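Side-chain contacts in sugar isomerase (Sinorhizobium meliloti, PDB 3QC0), which binds zinc and probably isomerises a sugar, using a xylose isomerase-like TIM barrel: residues 19-24 with 43-48; 26-31 with 57-62; 123-128 with 137-142; 156-161 with 172-177. One frame throughout, in Å; residues are numbered along the deposited sequence. Where two conformers were deposited one is given.

Contact 1: 19-24 with 43-48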
loop_
_atom_site.group_PDB
_atom_site.type_symbol
_atom_site.label_atom_id
_atom_site.label_comp_id
_atom_site.label_asym_id
_atom_site.label_seq_id
_atom_site.Cartn_x
_atom_site.Cartn_y
_atom_site.Cartn_z
ATOM N N GLY A 19 7.383 13.302 27.456
ATOM C CA GLY A 19 7.672 14.490 26.690
ATOM C C GLY A 19 9.144 14.503 26.331
ATOM O O GLY A 19 9.880 13.567 26.629
ATOM N N PHE A 20 9.591 15.594 25.720
ATOM C CA PHE A 20 10.942 15.650 25.141
ATOM C C PHE A 20 12.076 15.403 26.136
ATOM O O PHE A 20 12.979 14.612 25.884
ATOM C CB PHE A 20 11.140 17.028 24.461
ATOM C CG PHE A 20 12.447 17.180 23.740
ATOM C CD1 PHE A 20 13.586 17.591 24.385
ATOM C CD2 PHE A 20 12.515 16.980 22.355
ATOM C CE1 PHE A 20 14.783 17.723 23.704
ATOM C CE2 PHE A 20 13.688 17.096 21.679
ATOM C CZ PHE A 20 14.843 17.518 22.326
ATOM N N ALA A 21 12.075 16.116 27.280
ATOM C CA ALA A 21 13.159 15.968 28.213
ATOM C C ALA A 21 13.274 14.579 28.820
ATOM O O ALA A 21 14.390 14.054 28.951
ATOM C CB ALA A 21 13.004 16.995 29.347
ATOM N N GLU A 22 12.130 13.997 29.187
ATOM C CA GLU A 22 12.135 12.651 29.768
ATOM C C GLU A 22 12.537 11.613 28.734
ATOM O O GLU A 22 13.263 10.677 29.039
ATOM C CB GLU A 22 10.782 12.256 30.342
ATOM C CG GLU A 22 10.933 10.996 31.242
ATOM C CD GLU A 22 9.627 10.379 31.650
ATOM O OE1 GLU A 22 8.574 11.061 31.555
ATOM O OE2 GLU A 22 9.665 9.201 32.068
ATOM N N ALA A 23 12.049 11.782 27.506
ATOM C CA ALA A 23 12.437 10.883 26.429
ATOM C C ALA A 23 13.949 10.907 26.237
ATOM O O ALA A 23 14.595 9.887 26.141
ATOM C CB ALA A 23 11.717 11.265 25.133
ATOM N N VAL A 24 14.538 12.089 26.227
ATOM C CA VAL A 24 15.980 12.182 26.080
ATOM C C VAL A 24 16.696 11.493 27.260
ATOM O O VAL A 24 17.671 10.774 27.064
ATOM C CB VAL A 24 16.430 13.662 25.954
ATOM C CG1 VAL A 24 17.942 13.773 26.154
ATOM C CG2 VAL A 24 15.972 14.233 24.573
ATOM N N ALA A 43 7.768 21.974 20.441
ATOM C CA ALA A 43 6.984 23.159 20.757
ATOM C C ALA A 43 6.523 23.102 22.200
ATOM O O ALA A 43 6.474 24.148 22.887
ATOM C CB ALA A 43 5.768 23.305 19.887
ATOM N N ALA A 44 6.169 21.914 22.677
ATOM C CA ALA A 44 5.639 21.795 24.074
ATOM C C ALA A 44 6.676 22.153 25.141
ATOM O O ALA A 44 6.284 22.698 26.210
ATOM C CB ALA A 44 5.107 20.412 24.331
ATOM N N ILE A 45 7.953 21.829 24.896
ATOM C CA ILE A 45 9.088 22.176 25.785
ATOM C C ILE A 45 9.665 23.568 25.479
ATOM O O ILE A 45 10.125 24.285 26.391
ATOM C CB ILE A 45 10.220 21.084 25.784
ATOM C CG1 ILE A 45 11.155 21.262 26.992
ATOM C CG2 ILE A 45 11.075 21.078 24.525
ATOM C CD1 ILE A 45 12.182 20.174 27.122
ATOM N N GLY A 46 9.615 23.946 24.204
ATOM C CA GLY A 46 10.163 25.170 23.684
ATOM C C GLY A 46 11.418 24.907 22.880
ATOM O O GLY A 46 12.298 24.182 23.304
ATOM N N LEU A 47 11.486 25.478 21.679
ATOM C CA LEU A 47 12.626 25.250 20.803
ATOM C C LEU A 47 13.957 25.581 21.437
ATOM O O LEU A 47 14.927 24.856 21.251
ATOM C CB LEU A 47 12.467 26.047 19.496
ATOM C CG LEU A 47 13.558 25.904 18.429
ATOM C CD1 LEU A 47 13.659 24.443 17.938
ATOM C CD2 LEU A 47 13.287 26.843 17.244
ATOM N N GLY A 48 14.021 26.666 22.224
ATOM C CA GLY A 48 15.287 27.038 22.832
ATOM C C GLY A 48 15.776 26.028 23.848
ATOM O O GLY A 48 16.952 25.660 23.863
#

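Contact 2: 26-31 with 57-62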
loop_
_atom_site.group_PDB
_atom_site.type_symbol
_atom_site.label_atom_id
_atom_site.label_comp_id
_atom_site.label_asym_id
_atom_site.label_seq_id
_atom_site.Cartn_x
_atom_site.Cartn_y
_atom_site.Cartn_z
ATOM N N ILE A 26 15.676 9.025 29.258
ATOM C CA ILE A 26 15.640 7.547 29.176
ATOM C C ILE A 26 16.535 7.034 28.060
ATOM O O ILE A 26 17.201 6.038 28.222
ATOM C CB ILE A 26 14.277 6.990 28.963
ATOM C CG1 ILE A 26 13.369 7.332 30.106
ATOM C CG2 ILE A 26 14.344 5.435 28.818
ATOM C CD1 ILE A 26 11.981 6.931 29.842
ATOM N N CYS A 27 16.536 7.709 26.914
ATOM C CA CYS A 27 17.441 7.317 25.846
ATOM C C CYS A 27 18.920 7.368 26.298
ATOM O O CYS A 27 19.692 6.451 26.042
ATOM C CB CYS A 27 17.164 8.162 24.578
ATOM S SG CYS A 27 15.491 7.869 23.772
ATOM N N LEU A 28 19.316 8.424 27.013
ATOM C CA LEU A 28 20.697 8.531 27.508
ATOM C C LEU A 28 21.026 7.481 28.594
ATOM O O LEU A 28 22.147 6.943 28.608
ATOM C CB LEU A 28 20.964 9.936 28.058
ATOM C CG LEU A 28 21.062 11.063 27.027
ATOM C CD1 LEU A 28 21.110 12.433 27.755
ATOM C CD2 LEU A 28 22.270 10.882 26.099
ATOM N N LYS A 29 20.036 7.175 29.441
ATOM C CA LYS A 29 20.151 6.085 30.452
ATOM C C LYS A 29 20.473 4.736 29.778
ATOM O O LYS A 29 21.067 3.855 30.398
ATOM C CB LYS A 29 18.844 5.919 31.275
ATOM C CG LYS A 29 18.501 7.014 32.355
ATOM C CD LYS A 29 17.073 6.776 32.975
ATOM C CE LYS A 29 16.815 7.620 34.228
ATOM N NZ LYS A 29 15.438 7.566 34.850
ATOM N N HIS A 30 20.049 4.565 28.517
ATOM C CA HIS A 30 20.354 3.335 27.779
ATOM C C HIS A 30 21.499 3.458 26.786
ATOM O O HIS A 30 21.665 2.589 25.924
ATOM C CB HIS A 30 19.113 2.846 27.034
ATOM C CG HIS A 30 18.039 2.320 27.923
ATOM N ND1 HIS A 30 17.945 0.985 28.248
ATOM C CD2 HIS A 30 16.989 2.931 28.522
ATOM C CE1 HIS A 30 16.888 0.798 29.016
ATOM N NE2 HIS A 30 16.289 1.961 29.200
ATOM N N GLY A 31 22.269 4.536 26.858
ATOM C CA GLY A 31 23.416 4.669 25.956
ATOM C C GLY A 31 23.056 5.155 24.553
ATOM O O GLY A 31 23.855 4.996 23.609
ATOM N N ASN A 57 23.965 17.632 25.773
ATOM C CA ASN A 57 24.167 16.199 25.784
ATOM C C ASN A 57 24.812 15.675 24.506
ATOM O O ASN A 57 25.013 14.482 24.366
ATOM C CB ASN A 57 22.829 15.521 26.049
ATOM C CG ASN A 57 22.302 15.837 27.428
ATOM O OD1 ASN A 57 22.731 15.234 28.412
ATOM N ND2 ASN A 57 21.388 16.787 27.517
ATOM N N GLY A 58 25.156 16.566 23.585
ATOM C CA GLY A 58 25.836 16.173 22.357
ATOM C C GLY A 58 24.963 15.260 21.475
ATOM O O GLY A 58 25.498 14.372 20.813
ATOM N N LEU A 59 23.646 15.468 21.494
ATOM C CA LEU A 59 22.697 14.559 20.778
ATOM C C LEU A 59 22.749 14.797 19.289
ATOM O O LEU A 59 22.751 15.940 18.833
ATOM C CB LEU A 59 21.251 14.760 21.252
ATOM C CG LEU A 59 20.871 14.543 22.718
ATOM C CD1 LEU A 59 19.365 14.785 22.928
ATOM C CD2 LEU A 59 21.263 13.171 23.205
ATOM N N LYS A 60 22.753 13.697 18.527
ATOM C CA LYS A 60 22.490 13.726 17.085
ATOM C C LYS A 60 20.979 13.663 16.900
ATOM O O LYS A 60 20.289 12.965 17.644
ATOM C CB LYS A 60 23.166 12.540 16.388
ATOM C CG LYS A 60 22.591 12.232 15.005
ATOM C CD LYS A 60 23.312 11.071 14.316
ATOM C CE LYS A 60 24.701 11.459 13.805
ATOM N NZ LYS A 60 24.722 12.665 12.943
ATOM N N LEU A 61 20.462 14.422 15.944
ATOM C CA LEU A 61 19.084 14.255 15.485
ATOM C C LEU A 61 19.127 13.594 14.113
ATOM O O LEU A 61 19.654 14.164 13.156
ATOM C CB LEU A 61 18.340 15.576 15.397
ATOM C CG LEU A 61 17.520 15.937 16.638
ATOM C CD1 LEU A 61 18.402 16.211 17.852
ATOM C CD2 LEU A 61 16.570 17.101 16.335
ATOM N N THR A 62 18.620 12.370 14.027
ATOM C CA THR A 62 18.596 11.689 12.720
ATOM C C THR A 62 17.534 12.305 11.801
ATOM O O THR A 62 17.568 12.104 10.578
ATOM C CB THR A 62 18.383 10.159 12.887
ATOM O OG1 THR A 62 17.301 9.921 13.792
ATOM C CG2 THR A 62 19.680 9.501 13.396
#

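Contact 3: 123-128 with 137-142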
loop_
_atom_site.group_PDB
_atom_site.type_symbol
_atom_site.label_atom_id
_atom_site.label_comp_id
_atom_site.label_asym_id
_atom_site.label_seq_id
_atom_site.Cartn_x
_atom_site.Cartn_y
_atom_site.Cartn_z
ATOM N N GLU A 123 6.367 21.025 -6.660
ATOM C CA GLU A 123 6.441 22.469 -6.638
ATOM C C GLU A 123 6.666 23.009 -5.225
ATOM O O GLU A 123 7.420 23.964 -5.020
ATOM C CB GLU A 123 5.162 23.067 -7.199
ATOM C CG GLU A 123 4.942 22.878 -8.669
ATOM C CD GLU A 123 3.506 23.316 -9.108
ATOM O OE1 GLU A 123 2.662 23.740 -8.268
ATOM O OE2 GLU A 123 3.229 23.214 -10.302
ATOM N N GLY A 124 6.059 22.364 -4.248
ATOM C CA GLY A 124 6.188 22.789 -2.862
ATOM C C GLY A 124 7.599 22.567 -2.352
ATOM O O GLY A 124 8.204 23.445 -1.688
ATOM N N ILE A 125 8.155 21.377 -2.621
ATOM C CA ILE A 125 9.564 21.079 -2.267
ATOM C C ILE A 125 10.499 22.057 -2.940
ATOM O O ILE A 125 11.389 22.612 -2.288
ATOM C CB ILE A 125 9.964 19.631 -2.510
ATOM C CG1 ILE A 125 9.018 18.697 -1.715
ATOM C CG2 ILE A 125 11.407 19.392 -2.114
ATOM C CD1 ILE A 125 9.191 17.186 -2.098
ATOM N N ALA A 126 10.254 22.329 -4.212
ATOM C CA ALA A 126 11.078 23.287 -4.936
ATOM C C ALA A 126 11.042 24.680 -4.303
ATOM O O ALA A 126 12.070 25.368 -4.261
ATOM C CB ALA A 126 10.641 23.386 -6.359
ATOM N N ALA A 127 9.881 25.058 -3.771
ATOM C CA ALA A 127 9.694 26.364 -3.146
ATOM C C ALA A 127 10.446 26.467 -1.818
ATOM O O ALA A 127 10.935 27.552 -1.450
ATOM C CB ALA A 127 8.187 26.692 -2.940
ATOM N N VAL A 128 10.522 25.348 -1.096
ATOM C CA VAL A 128 11.184 25.272 0.202
ATOM C C VAL A 128 12.711 25.132 0.063
ATOM O O VAL A 128 13.459 25.595 0.923
ATOM C CB VAL A 128 10.613 24.096 1.042
ATOM C CG1 VAL A 128 11.384 23.914 2.388
ATOM C CG2 VAL A 128 9.097 24.300 1.292
ATOM N N VAL A 137 19.985 22.521 5.891
ATOM C CA VAL A 137 19.079 21.450 6.335
ATOM C C VAL A 137 18.692 20.578 5.110
ATOM O O VAL A 137 17.900 21.008 4.261
ATOM C CB VAL A 137 17.823 21.997 7.010
ATOM C CG1 VAL A 137 16.837 20.835 7.391
ATOM C CG2 VAL A 137 18.159 22.837 8.257
ATOM N N PRO A 138 19.250 19.357 5.027
ATOM C CA PRO A 138 18.801 18.429 3.956
ATOM C C PRO A 138 17.325 18.125 4.094
ATOM O O PRO A 138 16.849 17.963 5.215
ATOM C CB PRO A 138 19.636 17.177 4.207
ATOM C CG PRO A 138 20.905 17.753 4.910
ATOM C CD PRO A 138 20.325 18.758 5.848
ATOM N N LEU A 139 16.627 18.096 2.962
ATOM C CA LEU A 139 15.212 17.715 2.960
ATOM C C LEU A 139 15.135 16.244 2.612
ATOM O O LEU A 139 15.638 15.838 1.573
ATOM C CB LEU A 139 14.429 18.539 1.936
ATOM C CG LEU A 139 14.394 20.059 2.209
ATOM C CD1 LEU A 139 13.562 20.801 1.129
ATOM C CD2 LEU A 139 13.899 20.396 3.650
ATOM N N ALA A 140 14.460 15.459 3.440
ATOM C CA ALA A 140 14.324 14.020 3.224
ATOM C C ALA A 140 12.890 13.700 2.875
ATOM O O ALA A 140 12.027 13.669 3.756
ATOM C CB ALA A 140 14.759 13.229 4.488
ATOM N N ILE A 141 12.633 13.455 1.593
ATOM C CA ILE A 141 11.320 12.961 1.162
ATOM C C ILE A 141 11.168 11.548 1.691
ATOM O O ILE A 141 11.989 10.659 1.387
ATOM C CB ILE A 141 11.205 12.946 -0.376
ATOM C CG1 ILE A 141 11.443 14.328 -0.999
ATOM C CG2 ILE A 141 9.833 12.352 -0.813
ATOM C CD1 ILE A 141 11.501 14.323 -2.540
ATOM N N GLU A 142 10.107 11.343 2.453
ATOM C CA GLU A 142 9.804 10.010 3.007
ATOM C C GLU A 142 8.670 9.410 2.168
ATOM O O GLU A 142 7.530 9.822 2.294
ATOM C CB GLU A 142 9.399 10.097 4.475
ATOM C CG GLU A 142 9.386 8.727 5.146
ATOM C CD GLU A 142 8.857 8.740 6.555
ATOM O OE1 GLU A 142 8.114 9.668 6.882
ATOM O OE2 GLU A 142 9.204 7.806 7.299
#

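Contact 4: 156-161 with 172-177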
loop_
_atom_site.group_PDB
_atom_site.type_symbol
_atom_site.label_atom_id
_atom_site.label_comp_id
_atom_site.label_asym_id
_atom_site.label_seq_id
_atom_site.Cartn_x
_atom_site.Cartn_y
_atom_site.Cartn_z
ATOM N N ASN A 156 4.530 7.708 -2.676
ATOM C CA ASN A 156 4.256 6.365 -2.195
ATOM C C ASN A 156 5.201 5.256 -2.596
ATOM O O ASN A 156 4.973 4.105 -2.208
ATOM C CB ASN A 156 2.838 5.988 -2.614
ATOM C CG ASN A 156 1.829 6.949 -2.047
ATOM O OD1 ASN A 156 1.229 7.739 -2.779
ATOM N ND2 ASN A 156 1.697 6.949 -0.706
ATOM N N THR A 157 6.235 5.559 -3.393
ATOM C CA THR A 157 7.268 4.565 -3.704
ATOM C C THR A 157 8.635 5.241 -3.624
ATOM O O THR A 157 8.771 6.458 -3.870
ATOM C CB THR A 157 7.095 3.910 -5.084
ATOM O OG1 THR A 157 7.449 4.850 -6.111
ATOM C CG2 THR A 157 5.648 3.290 -5.230
ATOM N N LEU A 158 9.640 4.460 -3.267
ATOM C CA LEU A 158 10.994 4.991 -3.264
ATOM C C LEU A 158 11.395 5.452 -4.670
ATOM O O LEU A 158 12.065 6.481 -4.801
ATOM C CB LEU A 158 11.950 3.955 -2.706
ATOM C CG LEU A 158 13.417 4.341 -2.599
ATOM C CD1 LEU A 158 13.621 5.608 -1.752
ATOM C CD2 LEU A 158 14.183 3.128 -1.988
ATOM N N GLY A 159 11.013 4.725 -5.720
ATOM C CA GLY A 159 11.295 5.136 -7.072
ATOM C C GLY A 159 10.734 6.510 -7.420
ATOM O O GLY A 159 11.394 7.326 -8.024
ATOM N N GLN A 160 9.499 6.764 -7.006
ATOM C CA GLN A 160 8.873 8.031 -7.231
ATOM C C GLN A 160 9.608 9.111 -6.435
ATOM O O GLN A 160 9.827 10.208 -6.939
ATOM C CB GLN A 160 7.403 7.943 -6.834
ATOM C CG GLN A 160 6.657 9.260 -6.916
ATOM C CD GLN A 160 5.347 9.244 -6.138
ATOM O OE1 GLN A 160 5.128 8.343 -5.327
ATOM N NE2 GLN A 160 4.515 10.272 -6.341
ATOM N N ALA A 161 9.918 8.832 -5.163
ATOM C CA ALA A 161 10.662 9.806 -4.348
ATOM C C ALA A 161 11.972 10.185 -5.016
ATOM O O ALA A 161 12.377 11.363 -5.052
ATOM C CB ALA A 161 10.888 9.275 -2.927
ATOM N N VAL A 172 18.025 17.686 -1.607
ATOM C CA VAL A 172 16.873 16.843 -1.336
ATOM C C VAL A 172 17.267 15.381 -1.554
ATOM O O VAL A 172 17.897 15.000 -2.551
ATOM C CB VAL A 172 15.587 17.312 -2.084
ATOM C CG1 VAL A 172 15.726 17.238 -3.610
ATOM C CG2 VAL A 172 14.339 16.510 -1.595
ATOM N N GLY A 173 16.911 14.563 -0.560
ATOM C CA GLY A 173 17.167 13.133 -0.593
ATOM C C GLY A 173 15.953 12.387 -0.089
ATOM O O GLY A 173 14.845 12.922 -0.127
ATOM N N VAL A 174 16.194 11.184 0.419
ATOM C CA VAL A 174 15.107 10.310 0.872
ATOM C C VAL A 174 15.326 9.780 2.285
ATOM O O VAL A 174 16.457 9.520 2.697
ATOM C CB VAL A 174 14.863 9.122 -0.142
ATOM C CG1 VAL A 174 14.389 9.647 -1.502
ATOM C CG2 VAL A 174 16.103 8.190 -0.273
ATOM N N ALA A 175 14.230 9.584 3.007
ATOM C CA ALA A 175 14.186 8.807 4.225
ATOM C C ALA A 175 13.526 7.474 3.895
ATOM O O ALA A 175 12.402 7.439 3.407
ATOM C CB ALA A 175 13.359 9.543 5.320
ATOM N N ILE A 176 14.249 6.406 4.175
ATOM C CA ILE A 176 13.794 5.048 3.872
ATOM C C ILE A 176 13.285 4.404 5.146
ATOM O O ILE A 176 14.067 4.047 6.031
ATOM C CB ILE A 176 14.907 4.193 3.185
ATOM C CG1 ILE A 176 15.474 4.876 1.918
ATOM C CG2 ILE A 176 14.347 2.770 2.860
ATOM C CD1 ILE A 176 16.673 4.148 1.307
ATOM N N ASP A 177 11.960 4.303 5.258
ATOM C CA ASP A 177 11.293 3.743 6.444
ATOM C C ASP A 177 10.753 2.396 6.031
ATOM O O ASP A 177 9.983 2.303 5.085
ATOM C CB ASP A 177 10.189 4.701 6.879
ATOM C CG ASP A 177 9.432 4.259 8.116
ATOM O OD1 ASP A 177 9.313 3.046 8.343
ATOM O OD2 ASP A 177 8.952 5.164 8.848
#

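Contact 1: 19-24 with 43-48
Ile45 reaches from the end of helix 39-45 to the first turn of helix 20-29, where Phe20 and Ala21 receive it. At its CB the side chain divides. The short branch, CG2, faces the root of the phenylalanine, 4.1 Å from Phe20 CB. The long branch leaves with CG1 anti to the backbone N (chi1 -163°) and stays extended through chi2, so CG1 serves as a spacer that carries CD1 across to the other helix. There CD1 rests against two carbons: it lies 4.0 Å from Phe20 CD1 and equally 4.0 Å from Ala21 CB. The isoleucine and the phenylalanine are set at about a right angle. Branching suits Ile45, since one methyl can touch the stem of Phe20 while the other spans to its ring and to Ala21, whose small methyl lets the tip come close to the helix. Within helix 20-29, Val24 CG2 sits over one face of the Phe20 ring, near its rim, 3.8 Å above the plane. Gly46, with positive phi, ends helix 39-45 and is the N-cap of helix 47-57. Ala50 of that next helix touches both Ile45 and Phe20, and the phenylalanine also rests on Ile35 of barrel strand 34-36.

Contact 2: 26-31 with 57-62
Leu28, Asn57 and Leu59 meet in the outer layer of the TIM barrel, where the last turn of helix 20-29 packs beside the turn that leads from helix 47-57 into strand 60-68. Leu28 does the reaching, and its two methyls go to different partners. With CG beside the backbone N (chi1 -71°) and CD1 continuing the chain outward, CD1 arrives at the Asn57 amide, 3.3 Å from Asn57 OD1 and 3.6 Å from Asn57 CG. This is a methyl lying against a carbonyl oxygen, not a polar bond; the other end of the amide, ND2, donates to Ile53 O in its own helix, which helps fix how the group is turned. The second methyl, Leu28 CD2, meets Leu59 CD2 at 3.8 Å, and here the two leucines cross obliquely.

In the alternating strand-helix order of the barrel, helices 20-29 and 47-57 are neighbours on the outside. Both end in Schellman motifs, each with a glycine of positive phi, Gly31 and Gly58, a conformation that glycine adopts readily. Asn57, before the turn at Gly58, is partly exposed, and an amide that can bond back to Ile53 O suits it; after the turn comes Leu59, where a purely apolar residue fits: buried, it touches Ile35 of strand 34-36 as well as Leu28.

Contact 3: 123-128 with 137-142
Ile125 and Leu139 run past each other in opposite directions, the isoleucine pointing inward from helix 123-128 and the leucine outward from strand 139-141. They touch at one point, the short branch of Ile125, CG2, lying 4.1 Å from the end methyl Leu139 CD1. That same leucine methyl also meets Val128 CG1 at 4.0 Å, so one extended side chain is received by two residues about one helical turn apart, with Val128 inclined to it.

The other branch of Ile125 deals with the next outward-facing residue of the strand. CG1 lies anti to the carbonyl carbon (chi1 -57°), which sends CD1 away from Leu139 and across to Ile141, whose own long branch leans toward the helix. The two end methyls, Ile125 CD1 and Ile141 CD1, are 3.7 Å apart, and Ile141 CG1 is scarcely farther from Ile125 CD1, at 3.8 Å; the chains meet at a slant. A forked isoleucine is well suited here, since it serves Leu139 with one arm and Ile141 with the other. All four residues are buried and all are aliphatic, so the contact is entirely apolar.

The helix and strand segments run nearly antiparallel, at 168°, with axes 11.0 Å apart, as expected where a helix returns the chain to the start of the next parallel strand. Together with strand 100-103 they form a beta-alpha-beta unit, and Glu142, just beyond Ile141, is a zinc ligand. Ile125 also touches Leu102 of strand 100-103, while Leu168 and Ile164 of helix 158-168 touch Ile125 and Ile141 respectively.

Contact 4: 156-161 with 172-177
Val174 lies against both Leu158 and Ala161, and this is the close-packed part of the contact between helix 158-168 and strand 172-177. Its CG1 meets Ala161 CB at 3.8 Å, its CG2 meets Leu158 CD1 at 3.9 Å, and the same leucine methyl is also near CG1. The leucine lies at about a right angle to the valine. With Leu158 CG anti to the backbone N (chi1 -179°), its CD1 is carried over the strand, where it also comes within 4.2 Å of Ile176 CG1, a looser touch. Alanine suits the point where helix and strand backbones run closest, while the longer leucine bridges the wider gap.

Asn156 and Thr157, just before the helix, make no contact with the strand; polar bonds hold them instead. Thr157, partly exposed, is the N-cap: its OG1 accepts from Gln160 N at 2.9 Å. Gln160 in turn stretches an extended side chain to the loop before the helix, where its OE1 accepts from Asn156 N at 2.8 Å, the donor tilted 28° out of the carbonyl plane. Trp183 of the second subunit packs on Asn156 and Thr157.

At the far end of the strand, Asp177 binds zinc through OD2 and caps helix 178-181 through OD1. The packing lies within the beta-alpha-beta unit of strand 139-141, helix 158-168 and strand 172-177, with Leu187 and Ile191 of helix 187-196 touching Leu158.

Overall arrangement
All four contacts belong to one eight-stranded barrel but fall into two pairs. Contacts 1 and 2 share helix 20-29 and touch through Val24 CG1 and Leu59 CD1, 3.7 Å apart; both lie away from the zinc site. Contacts 3 and 4, with centres 12 Å apart, join consecutive beta-alpha-beta units whose strands are neighbours, probably hydrogen-bonded from Gly173 N to Leu139 O at 2.8 Å. Their strands lead to Glu142 and Asp177, which with His204 and Glu248 make up the zinc site; the side chain of Ile176 is about 9 Å from the zinc ion. Contacts 1 and 4 lie on opposite sides of the chain's centre, their own centres 28 Å apart.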